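Local coordinates for unknown protein (Galdieria sulphuraria, PDB 2NYI) that is of unknown function but carries tandem ACT domains, a fold that in related proteins often binds small regulatory ligands such as amino acids, at residues G105-V110 against T137-G142; S160-E163 against G167-I170; E154-L159 against I170-V175. All blocks are in the same frame, centred on the assembly; numbering follows the deposited sequence.

Interaction 1. Residues G105-V110 against T137-G142; sequences GIVEAV and TLFRMG
Ile106 lies over one face of the Phe139 ring, its CD1 4.0 Å from the ring centroid and 29° off the ring normal, a CH-pi contact. CG2 of the same isoleucine reaches the far part of the ring, 3.7 Å from Phe139 CE2, and the two side chains slide past each other in opposite directions. Val107 crosses the phenylalanine at about a right angle and sets its CG2 obliquely 3.6 Å from Phe139 CE1. One turn on, Val110 and selenomethionine Met141 meet tip to tip, Val110 CG1 to Met141 CE at 3.8 Å. With CG anti to the backbone N (chi1 167°), Phe139 sends its ring off the strand toward the first turn of the helix. This is helix-on-sheet packing in the second ACT-like beta-alpha-beta-beta-alpha-beta unit of the chain; the axes of helix 106-110 and strand 137-142 lie at 32°. With an alanine in place of Phe139, Ile106 CD1 would probably lose the ring face it rests on, and Val107 CG2 its aromatic neighbour. Backbone bonds between Phe139 and Gly100 and between Met141 and Val98 fix the strand within the sheet, while Val162 of helix 152-166 packs on Val110. Val107 also touches Ser23 of the second subunit.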
loop_
_atom_site.group_PDB
_atom_site.type_symbol
_atom_site.label_atom_id
_atom_site.label_comp_id
_atom_site.label_asym_id
_atom_site.label_seq_id
_atom_site.Cartn_x
_atom_site.Cartn_y
_atom_site.Cartn_z
ATOM N N GLY A 105 12.180 8.873 17.279
ATOM C CA GLY A 105 13.058 9.252 16.164
ATOM C C GLY A 105 13.498 8.230 15.117
ATOM O O GLY A 105 14.153 8.613 14.150
ATOM N N ILE A 106 13.169 6.949 15.297
ATOM C CA ILE A 106 13.666 5.898 14.381
ATOM C C ILE A 106 13.289 6.149 12.920
ATOM O O ILE A 106 14.154 6.211 12.046
ATOM C CB ILE A 106 13.147 4.482 14.710
ATOM C CG1 ILE A 106 13.141 4.199 16.195
ATOM C CG2 ILE A 106 13.975 3.433 13.964
ATOM C CD1 ILE A 106 12.263 3.027 16.541
ATOM N N VAL A 107 11.992 6.293 12.668
ATOM C CA VAL A 107 11.496 6.480 11.307
ATOM C C VAL A 107 12.157 7.689 10.631
ATOM O O VAL A 107 12.675 7.565 9.521
ATOM C CB VAL A 107 9.948 6.581 11.277
ATOM C CG1 VAL A 107 9.459 6.723 9.857
ATOM C CG2 VAL A 107 9.317 5.334 11.934
ATOM N N GLU A 108 12.154 8.850 11.301
ATOM C CA GLU A 108 12.827 10.037 10.744
ATOM C C GLU A 108 14.300 9.752 10.478
ATOM O O GLU A 108 14.836 10.146 9.434
ATOM C CB GLU A 108 12.663 11.267 11.661
ATOM C CG GLU A 108 13.105 12.602 11.020
ATOM C CD GLU A 108 14.617 12.832 11.034
ATOM O OE1 GLU A 108 15.334 12.251 11.888
ATOM O OE2 GLU A 108 15.088 13.605 10.181
ATOM N N ALA A 109 14.960 9.080 11.422
ATOM C CA ALA A 109 16.397 8.805 11.281
ATOM C C ALA A 109 16.731 7.901 10.085
ATOM O O ALA A 109 17.675 8.181 9.352
ATOM C CB ALA A 109 16.971 8.219 12.572
ATOM N N VAL A 110 15.959 6.821 9.904
ATOM C CA VAL A 110 16.203 5.876 8.809
ATOM C C VAL A 110 15.916 6.556 7.485
ATOM O O VAL A 110 16.747 6.532 6.575
ATOM C CB VAL A 110 15.356 4.581 8.934
ATOM C CG1 VAL A 110 15.515 3.697 7.693
ATOM C CG2 VAL A 110 15.742 3.810 10.208
ATOM N N THR A 137 8.130 -1.348 23.746
ATOM C CA THR A 137 7.352 -1.488 22.522
ATOM C C THR A 137 8.342 -1.794 21.416
ATOM O O THR A 137 9.345 -1.083 21.256
ATOM C CB THR A 137 6.523 -0.221 22.215
ATOM O OG1 THR A 137 5.495 -0.078 23.206
ATOM C CG2 THR A 137 5.841 -0.325 20.847
ATOM N N LEU A 138 8.095 -2.890 20.702
ATOM C CA LEU A 138 8.964 -3.294 19.601
ATOM C C LEU A 138 8.531 -2.554 18.342
ATOM O O LEU A 138 7.341 -2.376 18.104
ATOM C CB LEU A 138 8.917 -4.804 19.379
ATOM C CG LEU A 138 9.922 -5.344 18.336
ATOM C CD1 LEU A 138 11.382 -5.244 18.829
ATOM C CD2 LEU A 138 9.592 -6.778 17.911
ATOM N N PHE A 139 9.523 -2.096 17.584
ATOM C CA PHE A 139 9.309 -1.423 16.314
ATOM C C PHE A 139 9.862 -2.334 15.234
ATOM O O PHE A 139 10.967 -2.853 15.373
ATOM C CB PHE A 139 10.030 -0.075 16.303
ATOM C CG PHE A 139 10.132 0.553 14.928
ATOM C CD1 PHE A 139 9.070 1.297 14.406
ATOM C CD2 PHE A 139 11.293 0.389 14.162
ATOM C CE1 PHE A 139 9.158 1.884 13.111
ATOM C CE2 PHE A 139 11.407 0.974 12.899
ATOM C CZ PHE A 139 10.331 1.722 12.368
ATOM N N ARG A 140 9.092 -2.537 14.160
ATOM C CA ARG A 140 9.588 -3.272 12.998
ATOM C C ARG A 140 9.306 -2.476 11.740
ATOM O O ARG A 140 8.227 -1.901 11.609
ATOM C CB ARG A 140 8.896 -4.628 12.882
ATOM C CG ARG A 140 9.356 -5.670 13.909
ATOM C CD ARG A 140 9.162 -7.065 13.332
ATOM N NE ARG A 140 8.958 -8.076 14.366
ATOM C CZ ARG A 140 7.835 -8.771 14.534
ATOM N NH1 ARG A 140 6.792 -8.580 13.729
ATOM N NH2 ARG A 140 7.756 -9.664 15.509
HETATM N N MSE A 141 10.281 -2.434 10.837
HETATM C CA MSE A 141 10.088 -1.779 9.547
HETATM C C MSE A 141 10.567 -2.689 8.438
HETATM O O MSE A 141 11.627 -3.289 8.528
HETATM C CB MSE A 141 10.833 -0.452 9.502
HETATM C CG MSE A 141 10.863 0.157 8.130
HETATM SE SE MSE A 141 11.738 1.881 8.184
HETATM C CE MSE A 141 12.379 1.800 6.642
ATOM N N GLY A 142 9.769 -2.813 7.389
ATOM C CA GLY A 142 10.194 -3.569 6.217
ATOM C C GLY A 142 9.967 -2.692 5.008
ATOM O O GLY A 142 8.896 -2.092 4.855
#

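Interaction 2. Residues S160-E163 against G167-I170; sequences SRVE and GVDI
With its CG anti to the carbonyl carbon (chi1 -80°) and the chain extended beyond it, Glu163 reaches from the last turns of helix 152-166 to the start of strand 169-174. This is the helix-to-strand turn that leads into the final strand of the ACT-like fold. At the end of the reach Ile170 N donates to Glu163 OE2 at 2.8 Å, nearly straight (162°), on the anti lone pair of that oxygen. The side chain thereby ties the helix to the strand across the turn between them. Within the turn the grip is looser: Glu163 O takes two weak bonds, from Gly167 N at 2.8 Å and from Val168 N at 3.2 Å. Gly167, with positive phi, is the first residue to leave the helical conformation and turns the chain back alongside it. Apolar contacts close the inner side. Ile170 crosses Val162 at about a right angle, CD1 lying 3.9 Å from Val162 CG1, and the same methyl packs on the CG of Glu163. Val168 brings CG2 to the backbone of the helix near Val162 O, while helix 106-116 covers Val162 through Ala109, Val110 and Val113. A water lies 2.7 Å from Glu163 OE2 and 2.6 Å from Ile170 O, bridging them.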
loop_
_atom_site.group_PDB
_atom_site.type_symbol
_atom_site.label_atom_id
_atom_site.label_comp_id
_atom_site.label_asym_id
_atom_site.label_seq_id
_atom_site.Cartn_x
_atom_site.Cartn_y
_atom_site.Cartn_z
ATOM N N SER A 160 24.424 2.213 9.882
ATOM C CA SER A 160 25.115 1.737 11.086
ATOM C C SER A 160 25.133 2.796 12.202
ATOM O O SER A 160 24.988 2.450 13.378
ATOM C CB SER A 160 26.533 1.265 10.745
ATOM O OG SER A 160 27.422 2.366 10.661
ATOM N N ARG A 161 25.276 4.073 11.840
ATOM C CA ARG A 161 25.131 5.178 12.799
ATOM C C ARG A 161 23.747 5.167 13.441
ATOM O O ARG A 161 23.605 5.355 14.659
ATOM C CB ARG A 161 25.350 6.537 12.135
ATOM C CG ARG A 161 26.764 6.815 11.677
ATOM C CD ARG A 161 26.876 8.227 11.099
ATOM N NE ARG A 161 26.905 9.276 12.129
ATOM C CZ ARG A 161 28.015 9.767 12.684
ATOM N NH1 ARG A 161 29.213 9.316 12.320
ATOM N NH2 ARG A 161 27.926 10.718 13.609
ATOM N N VAL A 162 22.722 4.962 12.615
ATOM C CA VAL A 162 21.347 4.866 13.109
ATOM C C VAL A 162 21.219 3.711 14.099
ATOM O O VAL A 162 20.626 3.871 15.163
ATOM C CB VAL A 162 20.320 4.687 11.951
ATOM C CG1 VAL A 162 18.898 4.547 12.515
ATOM C CG2 VAL A 162 20.394 5.861 10.987
ATOM N N GLU A 163 21.783 2.557 13.743
ATOM C CA GLU A 163 21.796 1.389 14.621
ATOM C C GLU A 163 22.338 1.746 16.004
ATOM O O GLU A 163 21.755 1.371 17.026
ATOM C CB GLU A 163 22.667 0.286 14.032
ATOM C CG GLU A 163 22.009 -0.545 12.942
ATOM C CD GLU A 163 22.860 -1.719 12.533
ATOM O OE1 GLU A 163 24.105 -1.608 12.574
ATOM O OE2 GLU A 163 22.291 -2.767 12.179
ATOM N N GLY A 167 19.730 2.124 18.854
ATOM C CA GLY A 167 19.716 0.752 19.379
ATOM C C GLY A 167 18.870 -0.224 18.568
ATOM O O GLY A 167 18.217 -1.107 19.135
ATOM N N VAL A 168 18.874 -0.053 17.243
ATOM C CA VAL A 168 18.145 -0.944 16.323
ATOM C C VAL A 168 19.075 -1.866 15.514
ATOM O O VAL A 168 20.280 -1.599 15.391
ATOM C CB VAL A 168 17.193 -0.163 15.375
ATOM C CG1 VAL A 168 16.027 0.454 16.172
ATOM C CG2 VAL A 168 17.949 0.893 14.563
ATOM N N ASP A 169 18.532 -2.979 15.014
ATOM C CA ASP A 169 19.255 -3.809 14.046
ATOM C C ASP A 169 18.683 -3.526 12.673
ATOM O O ASP A 169 17.461 -3.579 12.488
ATOM C CB ASP A 169 19.116 -5.287 14.346
ATOM C CG ASP A 169 19.945 -5.717 15.550
ATOM O OD1 ASP A 169 21.191 -5.699 15.463
ATOM O OD2 ASP A 169 19.343 -6.074 16.579
ATOM N N ILE A 170 19.576 -3.243 11.728
ATOM C CA ILE A 170 19.194 -2.898 10.351
ATOM C C ILE A 170 19.888 -3.837 9.354
ATOM O O ILE A 170 21.098 -4.075 9.442
ATOM C CB ILE A 170 19.537 -1.411 10.018
ATOM C CG1 ILE A 170 18.765 -0.445 10.943
ATOM C CG2 ILE A 170 19.214 -1.084 8.560
ATOM C CD1 ILE A 170 19.211 1.015 10.861
HETATM O O HOH W 1 23.296 -4.705 10.582
#

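Interaction 3. Residues E154-L159 against I170-V175; sequences EVVTAL and IDLEEV
Leu172 pushes its CD2 among three side chains of helix 152-166, and the contact is built from apolar packing. Its nearest partner is Val155, whose CG1 stands 3.6 Å from Leu172 CD2 with the two side chains crossing at about a right angle. Val156 crosses Leu172 obliquely, CG2 4.0 Å from the same CD2 methyl, and Leu159 adds CD1 at 4.1 Å from Leu172 CD2. The leucine of the strand holds CG anti to its own nitrogen (chi1 -173°), which carries the branched end out from the sheet to the helix. Leu159 serves two strand residues with one methyl: besides Leu172, its CD1 packs 3.9 Å from Ile170 CG2, the branch of the isoleucine turned to this part of the helix.

The polar backbone enters in one place, where Ile170 CD1 lies 3.4 Å from Leu159 O, a van der Waals contact. Inside the helix, Leu159 N donates to Val155 O at 2.8 Å, so two of the residues that meet Leu172 sit one turn apart on the same face.

The axes of helix 154-159 and strand 170-174 run nearly antiparallel, at 169°, with a closest approach of 9.5 Å. The helix thus lies back along the strand that follows it, as expected for the last helix and strand of an ACT-like domain. Strand 91-99 pairs with strand 169-174 through backbone bonds such as that between Asp171 and Tyr97, Phe147 of strand 137-148 touches both Val155 and Leu172, and Val113 of helix 106-116 packs against Leu159.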
loop_
_atom_site.group_PDB
_atom_site.type_symbol
_atom_site.label_atom_id
_atom_site.label_comp_id
_atom_site.label_asym_id
_atom_site.label_seq_id
_atom_site.Cartn_x
_atom_site.Cartn_y
_atom_site.Cartn_z
ATOM N N GLU A 154 28.224 3.206 1.434
ATOM C CA GLU A 154 27.992 4.423 2.224
ATOM C C GLU A 154 26.601 4.501 2.853
ATOM O O GLU A 154 26.435 5.099 3.926
ATOM C CB GLU A 154 28.311 5.690 1.439
ATOM C CG GLU A 154 27.316 6.095 0.402
ATOM C CD GLU A 154 27.904 7.154 -0.507
ATOM O OE1 GLU A 154 28.962 6.877 -1.113
ATOM O OE2 GLU A 154 27.326 8.256 -0.593
ATOM N N VAL A 155 25.607 3.917 2.182
ATOM C CA VAL A 155 24.264 3.757 2.770
ATOM C C VAL A 155 24.348 2.886 4.024
ATOM O O VAL A 155 23.843 3.287 5.098
ATOM C CB VAL A 155 23.253 3.169 1.758
ATOM C CG1 VAL A 155 21.903 2.824 2.448
ATOM C CG2 VAL A 155 23.026 4.165 0.603
ATOM N N VAL A 156 25.019 1.738 3.891
ATOM C CA VAL A 156 25.222 0.772 4.987
ATOM C C VAL A 156 25.932 1.434 6.163
ATOM O O VAL A 156 25.532 1.251 7.326
ATOM C CB VAL A 156 25.959 -0.516 4.499
ATOM C CG1 VAL A 156 26.564 -1.326 5.662
ATOM C CG2 VAL A 156 24.992 -1.392 3.684
ATOM N N THR A 157 26.967 2.216 5.854
ATOM C CA THR A 157 27.728 2.925 6.881
ATOM C C THR A 157 26.846 3.952 7.612
ATOM O O THR A 157 26.887 4.052 8.849
ATOM C CB THR A 157 29.010 3.570 6.291
ATOM O OG1 THR A 157 29.927 2.537 5.892
ATOM C CG2 THR A 157 29.699 4.485 7.313
ATOM N N ALA A 158 26.048 4.705 6.858
ATOM C CA ALA A 158 25.076 5.648 7.444
ATOM C C ALA A 158 24.006 4.945 8.278
ATOM O O ALA A 158 23.620 5.449 9.348
ATOM C CB ALA A 158 24.441 6.511 6.363
ATOM N N LEU A 159 23.540 3.783 7.821
ATOM C CA LEU A 159 22.526 3.024 8.571
ATOM C C LEU A 159 23.114 2.442 9.871
ATOM O O LEU A 159 22.391 2.232 10.846
ATOM C CB LEU A 159 21.888 1.924 7.713
ATOM C CG LEU A 159 20.973 2.381 6.555
ATOM C CD1 LEU A 159 20.559 1.199 5.685
ATOM C CD2 LEU A 159 19.739 3.126 7.084
ATOM N N ILE A 170 19.576 -3.243 11.728
ATOM C CA ILE A 170 19.194 -2.898 10.351
ATOM C C ILE A 170 19.888 -3.837 9.354
ATOM O O ILE A 170 21.098 -4.075 9.442
ATOM C CB ILE A 170 19.537 -1.411 10.018
ATOM C CG1 ILE A 170 18.765 -0.445 10.943
ATOM C CG2 ILE A 170 19.214 -1.084 8.560
ATOM C CD1 ILE A 170 19.211 1.015 10.861
ATOM N N ASP A 171 19.119 -4.377 8.413
ATOM C CA ASP A 171 19.672 -5.214 7.359
ATOM C C ASP A 171 19.311 -4.572 6.040
ATOM O O ASP A 171 18.204 -4.065 5.882
ATOM C CB ASP A 171 19.090 -6.625 7.389
ATOM C CG ASP A 171 19.454 -7.384 8.656
ATOM O OD1 ASP A 171 20.642 -7.355 9.055
ATOM O OD2 ASP A 171 18.544 -8.006 9.245
ATOM N N LEU A 172 20.251 -4.586 5.110
ATOM C CA LEU A 172 20.023 -4.062 3.767
ATOM C C LEU A 172 20.594 -5.066 2.763
ATOM O O LEU A 172 21.819 -5.320 2.739
ATOM C CB LEU A 172 20.672 -2.681 3.614
ATOM C CG LEU A 172 20.377 -1.934 2.312
ATOM C CD1 LEU A 172 18.926 -1.494 2.249
ATOM C CD2 LEU A 172 21.335 -0.727 2.158
ATOM N N GLU A 173 19.706 -5.676 1.979
ATOM C CA GLU A 173 20.097 -6.777 1.094
ATOM C C GLU A 173 19.622 -6.493 -0.330
ATOM O O GLU A 173 18.436 -6.246 -0.553
ATOM C CB GLU A 173 19.513 -8.105 1.597
ATOM C CG GLU A 173 19.956 -8.542 3.000
ATOM C CD GLU A 173 21.353 -9.169 3.047
ATOM O OE1 GLU A 173 21.606 -10.146 2.305
ATOM O OE2 GLU A 173 22.191 -8.696 3.849
ATOM N N GLU A 174 20.548 -6.531 -1.288
ATOM C CA GLU A 174 20.196 -6.306 -2.685
ATOM C C GLU A 174 19.217 -7.354 -3.209
ATOM O O GLU A 174 19.343 -8.539 -2.900
ATOM C CB GLU A 174 21.449 -6.259 -3.550
ATOM C CG GLU A 174 21.148 -5.858 -4.955
ATOM C CD GLU A 174 22.399 -5.801 -5.807
ATOM O OE1 GLU A 174 23.370 -6.519 -5.491
ATOM O OE2 GLU A 174 22.391 -5.050 -6.791
ATOM N N VAL A 175 18.227 -6.908 -3.976
ATOM C CA VAL A 175 17.292 -7.815 -4.636
ATOM C C VAL A 175 17.982 -8.342 -5.883
ATOM O O VAL A 175 18.569 -7.559 -6.632
ATOM C CB VAL A 175 15.992 -7.102 -5.066
ATOM C CG1 VAL A 175 15.112 -8.042 -5.881
ATOM C CG2 VAL A 175 15.219 -6.571 -3.837
#

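How the interactions relate
All three contacts pack the two helices 106-116 and 152-166 onto the second four-stranded sheet. Interactions 1 and 2 have centres about 10 Å apart and touch directly: Val110 CG2 meets Val162 CG1 at 4.0 Å, and Ile106 CG2 lies 4.2 Å from Val168 CG1, so the paired helices and the sheet share one apolar layer. Interactions 2 and 3, also about 10 Å apart between centres, are successive parts of the packing between helix 152-166 and strand 169-174 and share Ile170. Interactions 1 and 3 are more distant, about 15 Å between centres, and do not touch. Of the three, interaction 1 is the one that borders the second subunit.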